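Local coordinates for protein peptidase M3B, oligoendopeptidase F (Enterococcus faecium, PDB 2QR4) that probably cleaves short peptides as a zinc-dependent metallopeptidase of family M3, at residues A[150-155]-A[212-217]; A[183-188]-A[194-199]. One frame throughout, in Å; residues are numbered along the deposited sequence.

Contact 1 (A[150-155]-A[212-217])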
loop_
_atom_site.group_PDB
_atom_site.type_symbol
_atom_site.label_atom_id
_atom_site.label_comp_id
_atom_site.label_asym_id
_atom_site.label_seq_id
_atom_site.Cartn_x
_atom_site.Cartn_y
_atom_site.Cartn_z
ATOM N N SER A 150 -5.077 -2.696 -0.262
ATOM C CA SER A 150 -6.503 -2.923 0.043
ATOM C C SER A 150 -6.791 -2.657 1.507
ATOM O O SER A 150 -7.826 -2.099 1.847
ATOM C CB SER A 150 -6.930 -4.369 -0.260
ATOM O OG SER A 150 -6.674 -4.691 -1.607
ATOM N N ASP A 151 -5.882 -3.093 2.374
ATOM C CA ASP A 151 -6.002 -2.858 3.816
ATOM C C ASP A 151 -5.881 -1.371 4.147
ATOM O O ASP A 151 -6.633 -0.841 4.966
ATOM C CB ASP A 151 -4.967 -3.690 4.563
ATOM C CG ASP A 151 -5.161 -5.212 4.340
ATOM O OD1 ASP A 151 -6.310 -5.648 4.109
ATOM O OD2 ASP A 151 -4.175 -5.982 4.390
ATOM N N THR A 152 -4.964 -0.686 3.476
ATOM C CA THR A 152 -4.775 0.739 3.703
ATOM C C THR A 152 -6.034 1.478 3.281
ATOM O O THR A 152 -6.497 2.380 3.979
ATOM C CB THR A 152 -3.568 1.253 2.914
ATOM O OG1 THR A 152 -2.434 0.450 3.254
ATOM C CG2 THR A 152 -3.268 2.713 3.230
ATOM N N PHE A 153 -6.605 1.062 2.154
ATOM C CA PHE A 153 -7.844 1.648 1.685
ATOM C C PHE A 153 -8.957 1.472 2.710
ATOM O O PHE A 153 -9.630 2.425 3.088
ATOM C CB PHE A 153 -8.289 1.020 0.377
ATOM C CG PHE A 153 -9.712 1.311 0.056
ATOM C CD1 PHE A 153 -10.065 2.520 -0.530
ATOM C CD2 PHE A 153 -10.707 0.395 0.358
ATOM C CE1 PHE A 153 -11.385 2.817 -0.816
ATOM C CE2 PHE A 153 -12.040 0.678 0.069
ATOM C CZ PHE A 153 -12.375 1.900 -0.511
ATOM N N ALA A 154 -9.139 0.237 3.145
ATOM C CA ALA A 154 -10.199 -0.130 4.086
ATOM C C ALA A 154 -10.127 0.724 5.350
ATOM O O ALA A 154 -11.134 1.195 5.862
ATOM C CB ALA A 154 -10.089 -1.649 4.443
ATOM N N VAL A 155 -8.916 0.924 5.837
ATOM C CA VAL A 155 -8.692 1.590 7.106
ATOM C C VAL A 155 -8.905 3.105 6.965
ATOM O O VAL A 155 -9.622 3.751 7.753
ATOM C CB VAL A 155 -7.271 1.275 7.608
ATOM C CG1 VAL A 155 -6.369 2.395 7.298
ATOM C CG2 VAL A 155 -7.275 1.023 9.086
ATOM N N ALA A 212 -5.817 7.030 -5.343
ATOM C CA ALA A 212 -5.223 6.646 -6.625
ATOM C C ALA A 212 -4.001 5.773 -6.369
ATOM O O ALA A 212 -3.772 4.781 -7.050
ATOM C CB ALA A 212 -4.819 7.878 -7.421
ATOM N N SER A 213 -3.219 6.176 -5.383
ATOM C CA SER A 213 -2.041 5.459 -4.975
ATOM C C SER A 213 -2.410 4.057 -4.481
ATOM O O SER A 213 -1.832 3.073 -4.932
ATOM C CB SER A 213 -1.300 6.260 -3.891
ATOM O OG SER A 213 -0.166 5.553 -3.409
ATOM N N THR A 214 -3.379 3.955 -3.575
ATOM C CA THR A 214 -3.759 2.617 -3.043
ATOM C C THR A 214 -4.359 1.735 -4.129
ATOM O O THR A 214 -4.006 0.568 -4.247
ATOM C CB THR A 214 -4.716 2.677 -1.810
ATOM O OG1 THR A 214 -5.846 3.521 -2.093
ATOM C CG2 THR A 214 -3.984 3.230 -0.592
ATOM N N LEU A 215 -5.232 2.309 -4.956
ATOM C CA LEU A 215 -5.913 1.528 -5.992
ATOM C C LEU A 215 -4.956 1.178 -7.124
ATOM O O LEU A 215 -4.890 0.033 -7.559
ATOM C CB LEU A 215 -7.141 2.267 -6.521
ATOM C CG LEU A 215 -7.951 1.562 -7.606
ATOM C CD1 LEU A 215 -8.370 0.126 -7.178
ATOM C CD2 LEU A 215 -9.154 2.406 -8.007
ATOM N N GLY A 216 -4.205 2.176 -7.579
ATOM C CA GLY A 216 -3.086 1.967 -8.499
ATOM C C GLY A 216 -2.139 0.830 -8.120
ATOM O O GLY A 216 -1.784 -0.005 -8.960
ATOM N N THR A 217 -1.730 0.782 -6.856
ATOM C CA THR A 217 -0.869 -0.308 -6.393
ATOM C C THR A 217 -1.564 -1.671 -6.548
ATOM O O THR A 217 -0.963 -2.655 -6.996
ATOM C CB THR A 217 -0.475 -0.096 -4.936
ATOM O OG1 THR A 217 0.191 1.172 -4.802
ATOM C CG2 THR A 217 0.445 -1.210 -4.484
#
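Phe153 and Thr214 bring the two helices closest, with 6.3 Å from Phe153 CA to Thr214 CA. Neither helix breaks here: 150-155 lies within helix 143-160 and 212-217 within helix 208-228. The interface is small, burying 118 Å² in all, and Thr214 gives more than half of it. Its methyl group does the touching. Thr214 CG2 stands 3.9 Å from Thr152 CG2, and it is almost as near to Thr152 CB. The two threonine side chains cross at a slant and meet by van der Waals contact. In Thr214, CG2 lies anti to the carbonyl carbon, while OG1 sits between the backbone N and the carbonyl carbon (chi1 51°). This splits the side chain: the methyl serves the neighbouring helix, and the hydroxyl hydrogen-bonds to Phe211 O of its own helix and to Tyr497 OH. Phe153 adds a looser approach, its CB lying 4.3 Å from Thr214 OG1. Its ring then leads away and stacks on Tyr497, so one tyrosine serves both sides of the contact. The backbone oxygen of Thr214 is hydrogen-bonded to Ser149 OG, in the residue just before 150-155, which gives the helix pair a polar tie. Thr152 OG1 bonds to Ala148 O one helical turn back and also to Ser213 OG of the second subunit. Helix 461-476 packs on Ala212 of helix 208-228, and the second subunit covers Thr152 and Thr214 with its own Thr214 and Thr152.

Contact 2 (A[183-188]-A[194-199])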
loop_
_atom_site.group_PDB
_atom_site.type_symbol
_atom_site.label_atom_id
_atom_site.label_comp_id
_atom_site.label_asym_id
_atom_site.label_seq_id
_atom_site.Cartn_x
_atom_site.Cartn_y
_atom_site.Cartn_z
ATOM N N GLN A 183 -29.223 7.143 3.611
ATOM C CA GLN A 183 -30.526 7.647 4.039
ATOM C C GLN A 183 -30.693 9.042 3.497
ATOM O O GLN A 183 -31.742 9.390 2.960
ATOM C CB GLN A 183 -30.635 7.745 5.562
ATOM C CG GLN A 183 -30.624 6.440 6.328
ATOM C CD GLN A 183 -30.974 6.667 7.794
ATOM O OE1 GLN A 183 -30.521 7.642 8.405
ATOM N NE2 GLN A 183 -31.798 5.781 8.359
ATOM N N LEU A 184 -29.647 9.850 3.674
ATOM C CA LEU A 184 -29.690 11.252 3.291
ATOM C C LEU A 184 -29.830 11.431 1.777
ATOM O O LEU A 184 -30.501 12.356 1.331
ATOM C CB LEU A 184 -28.483 12.005 3.835
ATOM C CG LEU A 184 -28.412 12.108 5.362
ATOM C CD1 LEU A 184 -27.090 12.705 5.771
ATOM C CD2 LEU A 184 -29.525 12.936 5.915
ATOM N N LEU A 185 -29.231 10.536 0.990
ATOM C CA LEU A 185 -29.386 10.604 -0.467
ATOM C C LEU A 185 -30.802 10.258 -0.931
ATOM O O LEU A 185 -31.150 10.497 -2.086
ATOM C CB LEU A 185 -28.343 9.739 -1.194
ATOM C CG LEU A 185 -27.147 10.525 -1.732
ATOM C CD1 LEU A 185 -27.511 11.320 -2.967
ATOM C CD2 LEU A 185 -26.653 11.475 -0.678
ATOM N N GLU A 186 -31.620 9.715 -0.033
ATOM C CA GLU A 186 -32.974 9.297 -0.397
ATOM C C GLU A 186 -34.009 10.293 0.070
ATOM O O GLU A 186 -35.190 10.155 -0.222
ATOM C CB GLU A 186 -33.298 7.929 0.199
ATOM C CG GLU A 186 -32.445 6.786 -0.360
ATOM C CD GLU A 186 -32.698 5.458 0.353
ATOM O OE1 GLU A 186 -33.506 5.430 1.310
ATOM O OE2 GLU A 186 -32.082 4.445 -0.042
ATOM N N SER A 187 -33.562 11.299 0.806
ATOM C CA SER A 187 -34.474 12.241 1.429
ATOM C C SER A 187 -35.336 12.949 0.385
ATOM O O SER A 187 -34.892 13.212 -0.736
ATOM C CB SER A 187 -33.679 13.261 2.250
ATOM O OG SER A 187 -34.470 14.399 2.542
ATOM N N THR A 188 -36.571 13.263 0.749
ATOM C CA THR A 188 -37.441 13.990 -0.167
ATOM C C THR A 188 -37.096 15.466 -0.102
ATOM O O THR A 188 -37.606 16.274 -0.879
ATOM C CB THR A 188 -38.923 13.798 0.175
ATOM O OG1 THR A 188 -39.200 14.411 1.441
ATOM C CG2 THR A 188 -39.267 12.313 0.234
ATOM N N GLU A 194 -28.526 17.404 -1.700
ATOM C CA GLU A 194 -27.433 18.114 -2.362
ATOM C C GLU A 194 -26.309 18.332 -1.372
ATOM O O GLU A 194 -25.124 18.229 -1.703
ATOM C CB GLU A 194 -27.933 19.454 -2.896
ATOM C CG GLU A 194 -26.868 20.376 -3.467
ATOM C CD GLU A 194 -27.454 21.730 -3.855
ATOM O OE1 GLU A 194 -28.587 22.027 -3.431
ATOM O OE2 GLU A 194 -26.798 22.494 -4.588
ATOM N N ALA A 195 -26.682 18.623 -0.137
ATOM C CA ALA A 195 -25.681 18.940 0.873
ATOM C C ALA A 195 -24.894 17.695 1.313
ATOM O O ALA A 195 -23.695 17.781 1.547
ATOM C CB ALA A 195 -26.339 19.632 2.059
ATOM N N ALA A 196 -25.571 16.550 1.418
ATOM C CA ALA A 196 -24.921 15.279 1.777
ATOM C C ALA A 196 -23.964 14.853 0.701
ATOM O O ALA A 196 -22.845 14.434 0.982
ATOM C CB ALA A 196 -25.959 14.160 2.002
ATOM N N PHE A 197 -24.420 14.961 -0.540
ATOM C CA PHE A 197 -23.640 14.574 -1.704
ATOM C C PHE A 197 -22.361 15.408 -1.770
ATOM O O PHE A 197 -21.271 14.852 -1.858
ATOM C CB PHE A 197 -24.511 14.753 -2.953
ATOM C CG PHE A 197 -23.820 14.468 -4.247
ATOM C CD1 PHE A 197 -23.751 13.177 -4.746
ATOM C CD2 PHE A 197 -23.283 15.502 -5.000
ATOM C CE1 PHE A 197 -23.135 12.916 -5.960
ATOM C CE2 PHE A 197 -22.658 15.248 -6.211
ATOM C CZ PHE A 197 -22.584 13.951 -6.693
ATOM N N LYS A 198 -22.496 16.732 -1.689
ATOM C CA LYS A 198 -21.338 17.653 -1.733
ATOM C C LYS A 198 -20.404 17.557 -0.532
ATOM O O LYS A 198 -19.182 17.701 -0.668
ATOM C CB LYS A 198 -21.796 19.107 -1.913
ATOM C CG LYS A 198 -22.065 19.433 -3.366
ATOM C CD LYS A 198 -22.953 20.641 -3.588
ATOM C CE LYS A 198 -23.273 20.717 -5.069
ATOM N NZ LYS A 198 -24.197 21.833 -5.366
ATOM N N GLY A 199 -20.978 17.309 0.640
ATOM C CA GLY A 199 -20.176 17.088 1.838
ATOM C C GLY A 199 -19.294 15.855 1.689
ATOM O O GLY A 199 -18.088 15.906 1.950
#
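With CG anti to its carbonyl carbon and beside its backbone N (chi1 -65°), Leu184 brings CD1 near the Ala196 methyl, at which the backbone already directs its CB. Leu185 starts out differently. Its CB does not point at the other helix, but a chi1 of -99° and a chi2 of -75° swing CD2 across to it. The two leucines thus meet one methyl group. Ala196 CB lies 3.8 Å from Leu184 CB and 3.9 Å from Leu185 CD2. Leu185 CD2 also lies 4.1 Å from Phe197 N, so it rests beside the helix backbone as well as on the alanine. The small alanine lets the helices come near, with 6.4 Å from Leu184 CA to Ala196 CA. This joins the last turn of helix 178-185 to helix 190-206, across the short connection between the two successive helices. Val192, on the second helix, also touches Leu184. The connection has polar ties of its own, with Ser187 OG bonded to Asp189 N and Ser187 O to Arg193 NH1. The Phe197 side chain flanks Leu185 at the edge of the contact, and its ring also meets those of Tyr201 and Tyr282. Lys198 NZ forms a salt bridge with Glu194 OE2, at 2.8 Å, using the carboxylate's anti lone pair. This pair spans one turn within helix 190-206 and does not reach the other segment. No hydrogen bond joins the two segments. They bury 150 Å² in all and meet by van der Waals contact, chiefly of the two leucines with the Ala196 methyl.

The two contacts have centres 26 Å apart, and their nearest atoms are about 15 Å apart, so they do not touch. Contact 2 is nested along the chain inside the loop that contact 1 closes. After helix 143-160 come the two-stranded antiparallel sheet 165-167 and 173-175, then helix 178-185 and helix 190-206, which form contact 2. Helix 208-228 follows directly and returns to helix 143-160 in contact 1. Contact 2 is thus local, while contact 1 spans 56 intervening residues and lies where the second subunit packs. Together they tie successive parts of this mostly helical chain.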